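PDB 7LKK: aminofutalosine deaminase, which deaminates aminofutalosine in the menaquinone pathway of Helicobacter pylori and probably also converts adenosine to inosine. Local coordinates for residues Val325-Leu330 and Ile334-Leu339; Arg343-Ser348 and Leu354-Ile359. One frame throughout, in Å; residues are numbered along the deposited sequence.

Interaction 1: residues Val325-Leu330 and Ile334-Leu339. With MCF ((8R)-3-(5-S-methyl-5-thio-beta-D-ribofuranosyl)-3,6,7,8-tetrahydroimidazo[4,5-d][1,3]diazepin-8-ol), chain J.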
loop_
_atom_site.group_PDB
_atom_site.type_symbol
_atom_site.label_atom_id
_atom_site.label_comp_id
_atom_site.label_asym_id
_atom_site.label_seq_id
_atom_site.Cartn_x
_atom_site.Cartn_y
_atom_site.Cartn_z
ATOM N N VAL A 325 -5.564 -14.517 -0.930
ATOM C CA VAL A 325 -5.496 -13.145 -0.434
ATOM C C VAL A 325 -6.899 -12.558 -0.401
ATOM O O VAL A 325 -7.622 -12.603 -1.405
ATOM C CB VAL A 325 -4.561 -12.285 -1.301
ATOM C CG1 VAL A 325 -4.452 -10.875 -0.722
ATOM C CG2 VAL A 325 -3.191 -12.935 -1.402
ATOM N N ALA A 326 -7.283 -11.999 0.746
ATOM C CA ALA A 326 -8.615 -11.445 0.947
ATOM C C ALA A 326 -8.522 -10.082 1.623
ATOM O O ALA A 326 -7.534 -9.755 2.284
ATOM C CB ALA A 326 -9.497 -12.382 1.785
ATOM N N THR A 327 -9.583 -9.291 1.450
ATOM C CA THR A 327 -9.610 -7.914 1.935
ATOM C C THR A 327 -9.997 -7.800 3.401
ATOM O O THR A 327 -9.737 -6.755 4.009
ATOM C CB THR A 327 -10.598 -7.082 1.114
ATOM O OG1 THR A 327 -11.915 -7.638 1.243
ATOM C CG2 THR A 327 -10.203 -7.069 -0.353
ATOM N N ASP A 328 -10.622 -8.833 3.971
ATOM C CA ASP A 328 -11.330 -8.713 5.242
ATOM C C ASP A 328 -12.433 -7.673 5.081
ATOM O O ASP A 328 -12.850 -7.376 3.956
ATOM C CB ASP A 328 -10.377 -8.347 6.388
ATOM C CG ASP A 328 -10.618 -9.174 7.639
ATOM O OD1 ASP A 328 -11.687 -9.809 7.733
ATOM O OD2 ASP A 328 -9.742 -9.182 8.531
ATOM N N GLY A 329 -12.920 -7.114 6.183
ATOM C CA GLY A 329 -13.932 -6.084 6.130
ATOM C C GLY A 329 -13.351 -4.698 6.368
ATOM O O GLY A 329 -12.192 -4.532 6.739
ATOM N N LEU A 330 -14.195 -3.689 6.137
ATOM C CA LEU A 330 -13.824 -2.319 6.472
ATOM C C LEU A 330 -13.703 -2.106 7.975
ATOM O O LEU A 330 -13.279 -1.028 8.400
ATOM C CB LEU A 330 -14.834 -1.336 5.879
ATOM C CG LEU A 330 -14.794 -1.200 4.354
ATOM C CD1 LEU A 330 -15.858 -0.231 3.857
ATOM C CD2 LEU A 330 -13.410 -0.765 3.889
ATOM N N ILE A 334 -9.092 -0.129 4.890
ATOM C CA ILE A 334 -9.530 1.149 4.336
ATOM C C ILE A 334 -10.158 1.002 2.962
ATOM O O ILE A 334 -10.796 1.955 2.486
ATOM C CB ILE A 334 -8.372 2.169 4.274
ATOM C CG1 ILE A 334 -7.269 1.667 3.343
ATOM C CG2 ILE A 334 -7.827 2.449 5.666
ATOM C CD1 ILE A 334 -6.150 2.668 3.123
ATOM N N SER A 335 -10.008 -0.151 2.311
ATOM C CA SER A 335 -10.555 -0.355 0.980
ATOM C C SER A 335 -10.956 -1.813 0.822
ATOM O O SER A 335 -10.307 -2.713 1.361
ATOM C CB SER A 335 -9.546 0.039 -0.103
ATOM O OG SER A 335 -9.971 -0.410 -1.376
ATOM N N LEU A 336 -12.033 -2.038 0.073
ATOM C CA LEU A 336 -12.470 -3.385 -0.271
ATOM C C LEU A 336 -12.121 -3.757 -1.704
ATOM O O LEU A 336 -12.522 -4.826 -2.174
ATOM C CB LEU A 336 -13.975 -3.538 -0.036
ATOM C CG LEU A 336 -14.421 -3.541 1.429
ATOM C CD1 LEU A 336 -15.829 -4.098 1.556
ATOM C CD2 LEU A 336 -13.451 -4.333 2.294
ATOM N N SER A 337 -11.391 -2.898 -2.409
ATOM C CA SER A 337 -10.821 -3.277 -3.694
ATOM C C SER A 337 -9.785 -4.372 -3.483
ATOM O O SER A 337 -8.808 -4.174 -2.752
ATOM C CB SER A 337 -10.189 -2.064 -4.370
ATOM O OG SER A 337 -9.298 -2.464 -5.397
ATOM N N LEU A 338 -9.998 -5.534 -4.107
ATOM C CA LEU A 338 -9.012 -6.602 -3.988
ATOM C C LEU A 338 -7.691 -6.204 -4.629
ATOM O O LEU A 338 -6.628 -6.660 -4.194
ATOM C CB LEU A 338 -9.542 -7.897 -4.608
ATOM C CG LEU A 338 -8.722 -9.153 -4.283
ATOM C CD1 LEU A 338 -8.581 -9.340 -2.780
ATOM C CD2 LEU A 338 -9.330 -10.392 -4.918
ATOM N N LEU A 339 -7.734 -5.343 -5.648
ATOM C CA LEU A 339 -6.499 -4.862 -6.263
ATOM C C LEU A 339 -5.681 -4.029 -5.281
ATOM O O LEU A 339 -4.449 -4.137 -5.246
ATOM C CB LEU A 339 -6.824 -4.056 -7.519
ATOM C CG LEU A 339 -7.402 -4.871 -8.680
ATOM C CD1 LEU A 339 -8.032 -3.964 -9.724
ATOM C CD2 LEU A 339 -6.329 -5.743 -9.306
HETATM O O8 MCF J . -11.326 -11.104 10.820
HETATM C C8 MCF J . -11.338 -9.757 11.217
HETATM C C7 MCF J . -10.433 -9.489 12.415
HETATM N N6 MCF J . -10.378 -10.638 13.285
HETATM C C5 MCF J . -11.608 -11.266 13.713
HETATM N N4 MCF J . -12.956 -10.858 13.334
HETATM C C10 MCF J . -13.509 -9.761 12.502
HETATM C C9 MCF J . -12.765 -9.224 11.468
HETATM N N1 MCF J . -13.497 -8.279 10.897
HETATM C C2 MCF J . -14.678 -8.203 11.508
HETATM N N3 MCF J . -14.683 -9.119 12.481
HETATM C C1S MCF J . -15.846 -9.321 13.399
HETATM C C2S MCF J . -16.180 -10.807 13.669
HETATM O O2S MCF J . -16.974 -11.309 12.681
HETATM O O4S MCF J . -15.575 -8.849 14.558
HETATM C C4S MCF J . -16.489 -9.681 15.605
HETATM C C3S MCF J . -16.948 -10.729 14.983
HETATM O O3S MCF J . -18.417 -10.540 14.704
HETATM C C5S MCF J . -15.640 -10.097 16.793
HETATM S S5S MCF J . -16.680 -10.197 18.279
HETATM C C6S MCF J . -15.841 -11.216 19.526
#

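Interaction 2: residues Arg343-Ser348 and Leu354-Ile359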
loop_
_atom_site.group_PDB
_atom_site.type_symbol
_atom_site.label_atom_id
_atom_site.label_comp_id
_atom_site.label_asym_id
_atom_site.label_seq_id
_atom_site.Cartn_x
_atom_site.Cartn_y
_atom_site.Cartn_z
ATOM N N ARG A 343 -1.848 -5.018 -3.850
ATOM C CA ARG A 343 -0.703 -4.117 -3.776
ATOM C C ARG A 343 -0.180 -4.006 -2.349
ATOM O O ARG A 343 1.036 -3.939 -2.132
ATOM C CB ARG A 343 -1.076 -2.740 -4.326
ATOM C CG ARG A 343 -1.131 -2.687 -5.847
ATOM C CD ARG A 343 -1.422 -1.286 -6.347
ATOM N NE ARG A 343 -2.829 -0.928 -6.197
ATOM C CZ ARG A 343 -3.771 -1.197 -7.096
ATOM N NH1 ARG A 343 -3.461 -1.835 -8.219
ATOM N NH2 ARG A 343 -5.026 -0.830 -6.871
ATOM N N ALA A 344 -1.079 -3.986 -1.360
ATOM C CA ALA A 344 -0.632 -4.037 0.027
ATOM C C ALA A 344 0.121 -5.331 0.297
ATOM O O ALA A 344 1.129 -5.338 1.013
ATOM C CB ALA A 344 -1.825 -3.900 0.977
ATOM N N PHE A 345 -0.353 -6.434 -0.288
ATOM C CA PHE A 345 0.317 -7.724 -0.163
ATOM C C PHE A 345 1.743 -7.656 -0.701
ATOM O O PHE A 345 2.677 -8.178 -0.079
ATOM C CB PHE A 345 -0.509 -8.782 -0.903
ATOM C CG PHE A 345 0.031 -10.180 -0.807
ATOM C CD1 PHE A 345 -0.149 -10.934 0.342
ATOM C CD2 PHE A 345 0.681 -10.759 -1.888
ATOM C CE1 PHE A 345 0.333 -12.232 0.421
ATOM C CE2 PHE A 345 1.165 -12.051 -1.814
ATOM C CZ PHE A 345 0.990 -12.789 -0.659
ATOM N N LEU A 346 1.931 -7.007 -1.853
ATOM C CA LEU A 346 3.272 -6.863 -2.411
ATOM C C LEU A 346 4.178 -6.071 -1.476
ATOM O O LEU A 346 5.375 -6.357 -1.369
ATOM C CB LEU A 346 3.200 -6.197 -3.784
ATOM C CG LEU A 346 2.430 -6.945 -4.873
ATOM C CD1 LEU A 346 2.435 -6.149 -6.174
ATOM C CD2 LEU A 346 3.002 -8.344 -5.091
ATOM N N LEU A 347 3.621 -5.074 -0.785
ATOM C CA LEU A 347 4.408 -4.248 0.120
ATOM C C LEU A 347 4.698 -4.932 1.449
ATOM O O LEU A 347 5.639 -4.532 2.142
ATOM C CB LEU A 347 3.687 -2.924 0.381
ATOM C CG LEU A 347 3.511 -1.997 -0.822
ATOM C CD1 LEU A 347 2.557 -0.865 -0.483
ATOM C CD2 LEU A 347 4.857 -1.452 -1.277
ATOM N N SER A 348 3.931 -5.959 1.809
ATOM C CA SER A 348 3.996 -6.562 3.134
ATOM C C SER A 348 4.955 -7.742 3.223
ATOM O O SER A 348 5.134 -8.288 4.316
ATOM C CB SER A 348 2.596 -7.018 3.566
ATOM O OG SER A 348 1.688 -5.930 3.573
ATOM N N LEU A 354 8.906 -10.367 -8.469
ATOM C CA LEU A 354 8.321 -11.128 -9.569
ATOM C C LEU A 354 7.754 -12.454 -9.076
ATOM O O LEU A 354 6.682 -12.883 -9.518
ATOM C CB LEU A 354 9.357 -11.349 -10.670
ATOM C CG LEU A 354 9.702 -10.089 -11.469
ATOM C CD1 LEU A 354 10.831 -10.353 -12.453
ATOM C CD2 LEU A 354 8.471 -9.548 -12.183
ATOM N N GLU A 355 8.454 -13.109 -8.147
ATOM C CA GLU A 355 7.931 -14.339 -7.561
ATOM C C GLU A 355 6.691 -14.063 -6.720
ATOM O O GLU A 355 5.721 -14.830 -6.763
ATOM C CB GLU A 355 9.013 -15.014 -6.720
ATOM C CG GLU A 355 8.635 -16.390 -6.201
ATOM C CD GLU A 355 9.632 -16.926 -5.192
ATOM O OE1 GLU A 355 10.774 -16.418 -5.150
ATOM O OE2 GLU A 355 9.272 -17.854 -4.437
ATOM N N LEU A 356 6.700 -12.965 -5.960
ATOM C CA LEU A 356 5.565 -12.632 -5.107
ATOM C C LEU A 356 4.344 -12.233 -5.927
ATOM O O LEU A 356 3.208 -12.462 -5.495
ATOM C CB LEU A 356 5.954 -11.508 -4.144
ATOM C CG LEU A 356 4.966 -11.122 -3.042
ATOM C CD1 LEU A 356 4.695 -12.306 -2.137
ATOM C CD2 LEU A 356 5.499 -9.944 -2.242
ATOM N N ALA A 357 4.555 -11.650 -7.110
ATOM C CA ALA A 357 3.431 -11.260 -7.955
ATOM C C ALA A 357 2.647 -12.480 -8.424
ATOM O O ALA A 357 1.419 -12.423 -8.564
ATOM C CB ALA A 357 3.928 -10.441 -9.146
ATOM N N LYS A 358 3.342 -13.590 -8.687
ATOM C CA LYS A 358 2.649 -14.820 -9.058
ATOM C C LYS A 358 1.816 -15.349 -7.897
ATOM O O LYS A 358 0.678 -15.792 -8.090
ATOM C CB LYS A 358 3.653 -15.880 -9.507
ATOM C CG LYS A 358 4.478 -15.506 -10.726
ATOM C CD LYS A 358 5.498 -16.595 -11.033
ATOM C CE LYS A 358 6.388 -16.213 -12.207
ATOM N NZ LYS A 358 7.510 -17.178 -12.389
ATOM N N ILE A 359 2.373 -15.312 -6.685
ATOM C CA ILE A 359 1.632 -15.745 -5.507
ATOM C C ILE A 359 0.408 -14.865 -5.292
ATOM O O ILE A 359 -0.682 -15.358 -4.974
ATOM C CB ILE A 359 2.560 -15.753 -4.276
ATOM C CG1 ILE A 359 3.574 -16.890 -4.398
ATOM C CG2 ILE A 359 1.763 -15.873 -2.986
ATOM C CD1 ILE A 359 4.656 -16.860 -3.354
#

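Interaction 1: residues Val325-Leu330 and Ile334-Leu339
Thr327 and Leu336 meet where the loop leaving strand 323-325 turns back on itself, their CA atoms 5.8 Å apart and their side chains crossing at about a right angle. Followed outward, Thr327 divides its work. CB lies against Leu336 CD2. From it OG1, set between the backbone N and the carbonyl carbon (chi1 61°), turns to the carbonyl of the following residue: Thr327 OG1 donates to Asp328 O at 2.9 Å, in the carbonyl plane and on a lone pair, and it is also hydrogen-bonded to the side chain of Asn77. On the other branch, Thr327 CG2, anti to the carbonyl carbon, reaches Leu338 CD1 at 3.7 Å. Its other close neighbour is the backbone oxygen Leu336 O, just before helix 338-348.

Leu336 packs between the two parts of the loop and helix 115-127, where it touches Ala121 and Gln125. Leu336 CD2 packs on Asp328 O at 3.5 Å, while Leu336 CG meets Leu330 CG at 3.8 Å. Leu330 CD2 continues past this leucine to the peptide between Ile334 and Ser335. At the far end, Leu338 CD1 rests on Val325 O.

Polar bonds run within each arm: Ser335 OG accepts from Ser337 N at 3.0 Å, an ST turn, and Ser337 is the N-cap of helix 338-348, capping Asp340 N. Asp328, whose CB points away from the other arm, completes the iron site with His79, His81 and His221; Asp328 OD2 approaches C8 of the bound inhibitor to 3.2 Å, a non-bonded contact, and is hydrogen-bonded to Ser302 OG. The arms thus join by van der Waals contacts, methyls against methyls and carbonyl oxygens, whereas hydrogen bonds from Thr327 and Thr80 to Asp328 O hold the metal-binding residue's backbone: a second-shell arrangement behind a barrel strand's C-terminal end, as expected in a metal-dependent amidohydrolase.

Interaction 2: residues Arg343-Ser348 and Leu354-Ile359
Phe345 lays the outer end of its ring against Leu356 and Ile359, with Phe345 CE2 at 3.6 Å from Leu356 CD1. Ile359 CG2 comes to the ring edge, near its plane, and lies 3.9 Å from Phe345 CZ. Phe345 CB points toward the other helix, and CG anti to the backbone N (chi1 -177°) puts the ring beside Leu356.

Leu356 also projects across, and its two methyls part: CD1 goes to the ring, while Leu356 CD2 goes to the backbone of Leu346, 3.7 Å from Leu346 O. The side chains of Leu346 and Leu356 interleave, pointing opposite ways, bringing Leu346 CD2 within 4.0 Å of Leu356 CG and close to Ala357 CA.

The axes of the two short segments approach to 10.0 Å at 139° between N-to-C directions, a roughly antiparallel helical hairpin joined by apolar side chains. Near the end of segment 343-348, Ser348 OG donates to Ala344 O at 2.7 Å from above the carbonyl plane. Leu346 O, beside Leu356 CD2, accepts from Arg304 of the second subunit, placing the pair at the dimer interface. Helix 401-408 touches Leu346 and Ala357, while helix 300-305 packs on Phe345 through Pro300.

Overall arrangement
From the N terminus, the chain leaves barrel strand 323-325, passes the metal-binding loop and folds back, so that interaction 1 closes a short loop with three residues between its segments. Helix 338-348 then carries the chain outward, and after five intervening residues interaction 2 closes a second turn against helix 353-364. The two closures are in series, neither nested nor crossed, and share helix 338-348, whose start belongs to one and whose far end to the other. Their centres lie about 15 Å apart, yet they touch directly: Val325 CG2 is 4.0 Å from Phe345 CE1. Together they link the iron centre, through one helix, to the outer helices and the neighbouring subunit.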